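Local coordinates for protein aminotransferase class I and II (PDB 3OP7) that probably transfers amino groups between amino acids and keto acids, using covalently bound pyridoxal phosphate as cofactor, at residues A[287-291]-A[361-365]. Numbering follows the deposited sequence.
Sequences ILDQW and LEKLS
Ser365 OG is the polar atom that several groups seek here. Trp291 NE1 comes to 2.7 Å from Ser365 OG, close to the indole plane, but the hydrogen bond is weak because it bends to 124° at the hydrogen. Glu295 adds a second weak bond to the same hydroxyl. The indole reaches across because Trp291 carries CG anti to its own nitrogen, which sends the ring out across Leu361 toward Leu364 and Ser365.

Leu361 lies beneath that ring. Its CB sits 3.8 Å from the centroid of the five-membered ring, only 11° off the normal, a CH-pi contact over the face. The two methyls then spread along the underside: CD1 stands 3.8 Å from Trp291 CG, and CD2 is set farther toward the six-membered ring. Leu361 has CG anti to its carbonyl carbon and directed at helix 270-294, where its CD1 meets Ile287 CG2 and its CD2 meets Leu288 CD1, each pair 4.2 Å apart. At the far end of the indole, Trp291 CH2 packs snugly on Leu364 CD2 at 3.4 Å, the two side chains crossing at about a right angle.

Leu364 also touches helix 319-330, while Val298 meets the indole and Tyr300 meets Leu288 from strand 298-300. The two segments run nearly parallel, 16° apart, with axes 11.9 Å from each other, a gap filled by Trp291 from one helix and Leu361 from the other. This is helix-helix packing within the small C-terminal domain of a fold-type I aminotransferase, joining the long helix 270-294 to the last helix, 354-368.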
loop_
_atom_site.group_PDB
_atom_site.type_symbol
_atom_site.label_atom_id
_atom_site.label_comp_id
_atom_site.label_asym_id
_atom_site.label_seq_id
_atom_site.Cartn_x
_atom_site.Cartn_y
_atom_site.Cartn_z
ATOM N N ILE A 287 30.344 -3.765 -18.860
ATOM C CA ILE A 287 30.485 -5.221 -18.897
ATOM C C ILE A 287 29.414 -5.840 -19.809
ATOM O O ILE A 287 29.728 -6.704 -20.663
ATOM C CB ILE A 287 30.407 -5.801 -17.469
ATOM C CG1 ILE A 287 31.685 -5.465 -16.703
ATOM C CG2 ILE A 287 30.204 -7.310 -17.479
ATOM C CD1 ILE A 287 31.566 -5.770 -15.231
ATOM N N LEU A 288 28.169 -5.393 -19.631
ATOM C CA LEU A 288 27.050 -5.810 -20.466
ATOM C C LEU A 288 27.283 -5.470 -21.940
ATOM O O LEU A 288 27.069 -6.340 -22.811
ATOM C CB LEU A 288 25.742 -5.170 -19.989
ATOM C CG LEU A 288 24.457 -5.637 -20.673
ATOM C CD1 LEU A 288 24.273 -7.156 -20.504
ATOM C CD2 LEU A 288 23.291 -4.827 -20.099
ATOM N N ASP A 289 27.722 -4.234 -22.215
ATOM C CA ASP A 289 28.021 -3.788 -23.602
ATOM C C ASP A 289 29.033 -4.648 -24.308
ATOM O O ASP A 289 28.818 -5.024 -25.456
ATOM C CB ASP A 289 28.495 -2.325 -23.644
ATOM C CG ASP A 289 27.334 -1.314 -23.479
ATOM O OD1 ASP A 289 26.185 -1.613 -23.894
ATOM O OD2 ASP A 289 27.580 -0.220 -22.920
ATOM N N GLN A 290 30.145 -4.912 -23.623
ATOM C CA GLN A 290 31.224 -5.781 -24.136
ATOM C C GLN A 290 30.678 -7.178 -24.463
ATOM O O GLN A 290 30.928 -7.724 -25.552
ATOM C CB GLN A 290 32.334 -5.865 -23.072
ATOM C CG GLN A 290 33.646 -6.562 -23.521
ATOM C CD GLN A 290 34.602 -6.805 -22.351
ATOM O OE1 GLN A 290 34.192 -6.835 -21.172
ATOM N NE2 GLN A 290 35.870 -6.987 -22.661
ATOM N N TRP A 291 29.938 -7.748 -23.513
ATOM C CA TRP A 291 29.291 -9.055 -23.678
ATOM C C TRP A 291 28.313 -9.109 -24.873
ATOM O O TRP A 291 28.358 -10.031 -25.693
ATOM C CB TRP A 291 28.565 -9.431 -22.392
ATOM C CG TRP A 291 28.074 -10.821 -22.413
ATOM C CD1 TRP A 291 28.804 -11.950 -22.189
ATOM C CD2 TRP A 291 26.752 -11.246 -22.729
ATOM N NE1 TRP A 291 28.001 -13.057 -22.307
ATOM C CE2 TRP A 291 26.739 -12.654 -22.652
ATOM C CE3 TRP A 291 25.572 -10.572 -23.041
ATOM C CZ2 TRP A 291 25.582 -13.406 -22.882
ATOM C CZ3 TRP A 291 24.411 -11.314 -23.259
ATOM C CH2 TRP A 291 24.436 -12.723 -23.189
ATOM N N LEU A 361 26.213 -13.909 -17.089
ATOM C CA LEU A 361 26.488 -13.716 -18.520
ATOM C C LEU A 361 27.323 -14.861 -19.106
ATOM O O LEU A 361 27.025 -15.392 -20.178
ATOM C CB LEU A 361 27.186 -12.365 -18.759
ATOM C CG LEU A 361 26.352 -11.102 -18.470
ATOM C CD1 LEU A 361 27.112 -9.844 -18.845
ATOM C CD2 LEU A 361 24.971 -11.115 -19.135
ATOM N N GLU A 362 28.388 -15.223 -18.403
ATOM C CA GLU A 362 29.192 -16.381 -18.768
ATOM C C GLU A 362 28.310 -17.614 -18.992
ATOM O O GLU A 362 28.386 -18.263 -20.048
ATOM C CB GLU A 362 30.242 -16.630 -17.694
ATOM C CG GLU A 362 31.597 -15.946 -18.006
ATOM C CD GLU A 362 32.539 -15.816 -16.788
ATOM O OE1 GLU A 362 32.227 -16.332 -15.673
ATOM O OE2 GLU A 362 33.591 -15.161 -16.964
ATOM N N LYS A 363 27.434 -17.895 -18.023
ATOM C CA LYS A 363 26.550 -19.057 -18.098
ATOM C C LYS A 363 25.493 -18.927 -19.197
ATOM O O LYS A 363 25.128 -19.919 -19.819
ATOM C CB LYS A 363 25.886 -19.342 -16.747
ATOM C CG LYS A 363 26.854 -19.846 -15.643
ATOM C CD LYS A 363 27.347 -21.282 -15.891
ATOM C CE LYS A 363 27.896 -21.938 -14.619
ATOM N NZ LYS A 363 28.745 -23.140 -14.914
ATOM N N LEU A 364 24.996 -17.714 -19.421
ATOM C CA LEU A 364 24.073 -17.447 -20.529
ATOM C C LEU A 364 24.752 -17.736 -21.863
ATOM O O LEU A 364 24.157 -18.370 -22.740
ATOM C CB LEU A 364 23.589 -15.993 -20.490
ATOM C CG LEU A 364 22.578 -15.575 -21.554
ATOM C CD1 LEU A 364 21.428 -16.594 -21.693
ATOM C CD2 LEU A 364 22.034 -14.158 -21.268
ATOM N N SER A 365 26.001 -17.303 -22.011
ATOM C CA SER A 365 26.768 -17.619 -23.239
ATOM C C SER A 365 26.997 -19.128 -23.425
ATOM O O SER A 365 26.973 -19.627 -24.554
ATOM C CB SER A 365 28.116 -16.890 -23.255
ATOM O OG SER A 365 27.900 -15.501 -23.415
#